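Local coordinates for protein Abbfa_003403 (Acinetobacter baumannii, PDB 4ZXH) that probably assembles a peptide product as a four-domain nonribosomal peptide synthetase, joining condensation, adenylation, phosphopantetheine-carrying and thioesterase domains in one chain, at residues Phe45-Asn50 with Gln385-Gly390; Ala547-Trp552 with Leu616-Ile621. All blocks are in the same frame, centred on the assembly; numbering follows the deposited sequence.

Interaction 1: residues Phe45-Asn50 with Gln385-Gly390; sequences FDVKVN and QDLTLG
With CG anti to the carbonyl carbon in both Phe45 (chi1 -62°) and Leu389 (chi1 -66°), the Leu389 methyl CD1 comes over the middle of the Phe45 ring, a CH-pi contact 4.0 Å from CD1 to the ring centroid. Both residues belong to an antiparallel strand pair, 40-49 with 387-391, in the six-stranded mixed sheet of the condensation domain. Lys48 with Thr388 and Asp46 with Gly390 are hydrogen-bonded pairs, the Thr388 N to Lys48 O bond being weak. Val47 with Leu389 and Val49 with Leu387 are non-hydrogen-bonded pairs. On the apolar face Val47 CG2 lies alongside Leu389 CD2 at 3.7 Å, and Leu168 packs on both leucines; Leu389 also touches a bound phospholipid. The other face is polar: Lys48 bends back along its own strand, its NZ 3.2 Å from Asp46 OD1 in a salt bridge, and His138 adds a weak bond to that carboxylate. Strand 138-146 flanks the far side of 40-49. Beyond the strand ends the pairing continues through Asn50 N to Asp386 O, 2.8 Å, while Asp386 OD1 bonds to Ser52. Next to it, Asn50 ND2 donates to Gln385 O at 3.1 Å, with the acceptor in the plane of the Asn50 side-chain amide.

Interaction 2: residues Ala547-Trp552 with Leu616-Ile621; sequences AILGIW and LAFGDI
In the adenylation domain, the helix 543-553 presents Trp552 to the loop that leads into strand 621-627, where Phe618 meets it in an edge-to-face aromatic pair. The five-membered ring of Trp552 and the Phe618 ring have centroids 5.2 Å apart and planes inclined at 59°, with the edge of the indole toward the phenyl face. The beta carbon of the tryptophan lies over that same ring: Trp552 CB stands 3.7 Å from the Phe618 centroid in a CH-pi contact, displaced toward the rim on the CE1 side. On the benzo part of the indole, Trp552 CE3 approaches Phe618 CE2 at 3.6 Å. Leu549, one helical turn earlier, brings its CD2 methyl obliquely to Phe618 CZ, 4.2 Å away. No hydrogen bond joins the two segments; their polar element is a CA-H...O contact from Phe618 CA to Trp552 O, 3.4 Å long and nearly straight at 172°. The indole is fixed at its polar end by Trp552 NE1, which bonds to Ala622 O at the start of strand 621-627, while Ile548 CG2 packs on one indole face. Phe484 stacks on Phe618, and His641 meets both aromatic rings. Helix 483-494 thus packs beside the pair through Leu483 and Phe484, helix 509-525 touches Leu549 through Ile516, and Ile548 touches Tyr558 of strand 557-560.

The two contacts lie in different domains, their centres about 87 Å apart, and share no helix or strand. Interaction 1 joins two neighbouring strands of one sheet, so backbone hydrogen bonds carry it, with apolar side chains on one face and a charged pair on the other. Interaction 2 ties a helix to an irregular loop without any hydrogen bond between them, and rests on aromatic and CH-pi packing instead. Both are partly buried: in 45-50 with 385-390 the leucines and Phe45 are buried while Lys48, Asn50 and Gln385 are exposed, whereas in 547-552 with 616-621 the helix side is buried and the loop side reaches solvent at Ala617.

Interaction 1: residues Phe45-Asn50 with Gln385-Gly390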
loop_
_atom_site.group_PDB
_atom_site.type_symbol
_atom_site.label_atom_id
_atom_site.label_comp_id
_atom_site.label_asym_id
_atom_site.label_seq_id
_atom_site.Cartn_x
_atom_site.Cartn_y
_atom_site.Cartn_z
ATOM N N PHE A 45 2.486 6.799 -38.708
ATOM C CA PHE A 45 2.518 7.714 -39.837
ATOM C C PHE A 45 1.246 7.690 -40.639
ATOM O O PHE A 45 0.581 6.665 -40.766
ATOM C CB PHE A 45 3.699 7.404 -40.766
ATOM C CG PHE A 45 5.050 7.556 -40.118
ATOM C CD1 PHE A 45 5.562 8.814 -39.832
ATOM C CD2 PHE A 45 5.811 6.445 -39.805
ATOM C CE1 PHE A 45 6.809 8.968 -39.238
ATOM C CE2 PHE A 45 7.065 6.588 -39.214
ATOM C CZ PHE A 45 7.564 7.857 -38.937
ATOM N N ASP A 46 0.902 8.860 -41.156
ATOM C CA ASP A 46 -0.082 8.974 -42.203
ATOM C C ASP A 46 0.671 8.587 -43.471
ATOM O O ASP A 46 1.754 9.114 -43.712
ATOM C CB ASP A 46 -0.638 10.398 -42.254
ATOM C CG ASP A 46 -1.857 10.521 -43.130
ATOM O OD1 ASP A 46 -1.853 9.940 -44.232
ATOM O OD2 ASP A 46 -2.836 11.165 -42.692
ATOM N N VAL A 47 0.154 7.636 -44.247
ATOM C CA VAL A 47 0.855 7.222 -45.461
ATOM C C VAL A 47 -0.040 7.313 -46.688
ATOM O O VAL A 47 -1.023 6.591 -46.782
ATOM C CB VAL A 47 1.398 5.786 -45.362
ATOM C CG1 VAL A 47 2.193 5.442 -46.624
ATOM C CG2 VAL A 47 2.277 5.633 -44.141
ATOM N N LYS A 48 0.301 8.208 -47.615
ATOM C CA LYS A 48 -0.422 8.331 -48.881
ATOM C C LYS A 48 0.449 7.755 -49.987
ATOM O O LYS A 48 1.638 8.071 -50.067
ATOM C CB LYS A 48 -0.784 9.790 -49.175
ATOM C CG LYS A 48 -1.893 10.346 -48.312
ATOM C CD LYS A 48 -2.158 11.811 -48.598
ATOM C CE LYS A 48 -3.207 12.410 -47.662
ATOM N NZ LYS A 48 -2.852 12.260 -46.214
ATOM N N VAL A 49 -0.127 6.902 -50.827
ATOM C CA VAL A 49 0.676 6.159 -51.792
ATOM C C VAL A 49 0.284 6.456 -53.227
ATOM O O VAL A 49 -0.788 7.003 -53.500
ATOM C CB VAL A 49 0.591 4.621 -51.555
ATOM C CG1 VAL A 49 1.058 4.253 -50.137
ATOM C CG2 VAL A 49 -0.809 4.105 -51.792
ATOM N N ASN A 50 1.201 6.125 -54.130
ATOM C CA ASN A 50 0.963 6.118 -55.570
ATOM C C ASN A 50 0.949 4.656 -56.033
ATOM O O ASN A 50 1.425 3.781 -55.304
ATOM C CB ASN A 50 2.042 6.919 -56.305
ATOM C CG ASN A 50 1.980 8.415 -56.008
ATOM O OD1 ASN A 50 0.899 8.973 -55.813
ATOM N ND2 ASN A 50 3.144 9.076 -56.013
ATOM N N GLN A 385 9.023 9.209 -54.343
ATOM C CA GLN A 385 8.413 8.874 -55.615
ATOM C C GLN A 385 7.132 8.056 -55.409
ATOM O O GLN A 385 6.107 8.328 -56.033
ATOM C CB GLN A 385 9.420 8.118 -56.474
ATOM C CG GLN A 385 8.849 7.416 -57.662
ATOM C CD GLN A 385 9.924 6.872 -58.589
ATOM O OE1 GLN A 385 11.106 6.758 -58.225
ATOM N NE2 GLN A 385 9.518 6.544 -59.804
ATOM N N ASP A 386 7.173 7.075 -54.514
ATOM C CA ASP A 386 6.060 6.128 -54.413
ATOM C C ASP A 386 5.054 6.444 -53.304
ATOM O O ASP A 386 3.936 5.955 -53.351
ATOM C CB ASP A 386 6.585 4.703 -54.206
ATOM C CG ASP A 386 7.350 4.170 -55.414
ATOM O OD1 ASP A 386 7.035 4.557 -56.568
ATOM O OD2 ASP A 386 8.271 3.354 -55.203
ATOM N N LEU A 387 5.451 7.241 -52.310
ATOM C CA LEU A 387 4.584 7.535 -51.169
ATOM C C LEU A 387 4.912 8.820 -50.439
ATOM O O LEU A 387 5.879 9.506 -50.754
ATOM C CB LEU A 387 4.603 6.383 -50.157
ATOM C CG LEU A 387 5.923 5.764 -49.686
ATOM C CD1 LEU A 387 6.741 6.725 -48.945
ATOM C CD2 LEU A 387 5.580 4.643 -48.720
ATOM N N THR A 388 4.109 9.108 -49.423
ATOM C CA THR A 388 4.242 10.340 -48.660
ATOM C C THR A 388 3.940 10.072 -47.199
ATOM O O THR A 388 2.896 9.486 -46.893
ATOM C CB THR A 388 3.288 11.434 -49.200
ATOM O OG1 THR A 388 3.643 11.754 -50.558
ATOM C CG2 THR A 388 3.339 12.673 -48.332
ATOM N N LEU A 389 4.842 10.483 -46.303
ATOM C CA LEU A 389 4.637 10.310 -44.851
ATOM C C LEU A 389 4.170 11.603 -44.200
ATOM O O LEU A 389 4.727 12.663 -44.467
ATOM C CB LEU A 389 5.914 9.845 -44.134
ATOM C CG LEU A 389 6.577 8.481 -44.347
ATOM C CD1 LEU A 389 7.585 8.266 -43.250
ATOM C CD2 LEU A 389 5.583 7.346 -44.357
ATOM N N GLY A 390 3.162 11.515 -43.338
ATOM C CA GLY A 390 2.681 12.668 -42.595
ATOM C C GLY A 390 2.606 12.310 -41.125
ATOM O O GLY A 390 2.804 11.146 -40.776
#

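Interaction 2: residues Ala547-Trp552 with Leu616-Ile621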
loop_
_atom_site.group_PDB
_atom_site.type_symbol
_atom_site.label_atom_id
_atom_site.label_comp_id
_atom_site.label_asym_id
_atom_site.label_seq_id
_atom_site.Cartn_x
_atom_site.Cartn_y
_atom_site.Cartn_z
ATOM N N ALA A 547 -33.076 27.562 30.178
ATOM C CA ALA A 547 -31.996 28.134 30.977
ATOM C C ALA A 547 -31.073 28.989 30.113
ATOM O O ALA A 547 -30.698 30.094 30.507
ATOM C CB ALA A 547 -31.205 27.033 31.679
ATOM N N ILE A 548 -30.703 28.474 28.941
ATOM C CA ILE A 548 -29.864 29.228 28.018
ATOM C C ILE A 548 -30.488 30.592 27.744
ATOM O O ILE A 548 -29.849 31.632 27.915
ATOM C CB ILE A 548 -29.679 28.515 26.661
ATOM C CG1 ILE A 548 -29.217 27.059 26.830
ATOM C CG2 ILE A 548 -28.759 29.322 25.767
ATOM C CD1 ILE A 548 -27.749 26.844 26.909
ATOM N N LEU A 549 -31.747 30.586 27.325
ATOM C CA LEU A 549 -32.373 31.824 26.885
ATOM C C LEU A 549 -32.645 32.750 28.052
ATOM O O LEU A 549 -32.614 33.965 27.892
ATOM C CB LEU A 549 -33.658 31.530 26.118
ATOM C CG LEU A 549 -33.450 30.834 24.764
ATOM C CD1 LEU A 549 -34.752 30.359 24.161
ATOM C CD2 LEU A 549 -32.755 31.785 23.811
ATOM N N GLY A 550 -32.897 32.177 29.226
ATOM C CA GLY A 550 -33.154 32.969 30.422
ATOM C C GLY A 550 -31.903 33.731 30.798
ATOM O O GLY A 550 -31.949 34.941 31.041
ATOM N N ILE A 551 -30.777 33.019 30.819
ATOM C CA ILE A 551 -29.483 33.621 31.112
ATOM C C ILE A 551 -29.164 34.731 30.115
ATOM O O ILE A 551 -28.691 35.803 30.485
ATOM C CB ILE A 551 -28.374 32.575 31.084
ATOM C CG1 ILE A 551 -28.528 31.609 32.252
ATOM C CG2 ILE A 551 -27.017 33.244 31.162
ATOM C CD1 ILE A 551 -27.775 30.316 32.036
ATOM N N TRP A 552 -29.436 34.475 28.845
ATOM C CA TRP A 552 -29.226 35.485 27.829
ATOM C C TRP A 552 -30.115 36.697 28.046
ATOM O O TRP A 552 -29.687 37.827 27.846
ATOM C CB TRP A 552 -29.473 34.908 26.441
ATOM C CG TRP A 552 -28.350 34.059 25.963
ATOM C CD1 TRP A 552 -27.118 33.913 26.544
ATOM C CD2 TRP A 552 -28.345 33.225 24.804
ATOM N NE1 TRP A 552 -26.356 33.036 25.815
ATOM C CE2 TRP A 552 -27.087 32.605 24.744
ATOM C CE3 TRP A 552 -29.288 32.943 23.818
ATOM C CZ2 TRP A 552 -26.752 31.729 23.735
ATOM C CZ3 TRP A 552 -28.951 32.064 22.826
ATOM C CH2 TRP A 552 -27.700 31.463 22.795
ATOM N N LEU A 616 -35.745 42.666 29.424
ATOM C CA LEU A 616 -34.964 41.620 28.765
ATOM C C LEU A 616 -34.311 42.059 27.459
ATOM O O LEU A 616 -34.965 42.578 26.546
ATOM C CB LEU A 616 -35.838 40.398 28.503
ATOM C CG LEU A 616 -36.809 40.031 29.628
ATOM C CD1 LEU A 616 -37.635 38.831 29.220
ATOM C CD2 LEU A 616 -36.106 39.775 30.966
ATOM N N ALA A 617 -33.006 41.824 27.393
ATOM C CA ALA A 617 -32.183 42.133 26.233
ATOM C C ALA A 617 -30.903 41.345 26.352
ATOM O O ALA A 617 -30.304 41.319 27.420
ATOM C CB ALA A 617 -31.878 43.610 26.157
ATOM N N PHE A 618 -30.468 40.715 25.269
ATOM C CA PHE A 618 -29.209 39.981 25.302
ATOM C C PHE A 618 -28.037 40.924 25.583
ATOM O O PHE A 618 -28.140 42.129 25.368
ATOM C CB PHE A 618 -28.986 39.224 23.992
ATOM C CG PHE A 618 -29.906 38.040 23.804
ATOM C CD1 PHE A 618 -30.943 37.792 24.690
ATOM C CD2 PHE A 618 -29.721 37.166 22.746
ATOM C CE1 PHE A 618 -31.793 36.697 24.518
ATOM C CE2 PHE A 618 -30.566 36.063 22.570
ATOM C CZ PHE A 618 -31.605 35.831 23.461
ATOM N N GLY A 619 -26.943 40.381 26.113
ATOM C CA GLY A 619 -25.708 41.135 26.295
ATOM C C GLY A 619 -24.818 40.942 25.075
ATOM O O GLY A 619 -25.278 40.420 24.050
ATOM N N ASP A 620 -23.555 41.357 25.169
ATOM C CA ASP A 620 -22.614 41.183 24.056
ATOM C C ASP A 620 -22.115 39.734 23.921
ATOM O O ASP A 620 -22.076 39.185 22.818
ATOM C CB ASP A 620 -21.414 42.117 24.214
ATOM C CG ASP A 620 -21.751 43.573 23.918
ATOM O OD1 ASP A 620 -22.677 43.833 23.111
ATOM O OD2 ASP A 620 -21.083 44.458 24.502
ATOM N N ILE A 621 -21.730 39.129 25.041
ATOM C CA ILE A 621 -21.165 37.784 25.058
ATOM C C ILE A 621 -22.245 36.730 25.332
ATOM O O ILE A 621 -23.030 36.860 26.278
ATOM C CB ILE A 621 -20.047 37.661 26.125
ATOM C CG1 ILE A 621 -19.009 38.763 25.946
ATOM C CG2 ILE A 621 -19.356 36.327 26.039
ATOM C CD1 ILE A 621 -18.258 38.668 24.647
#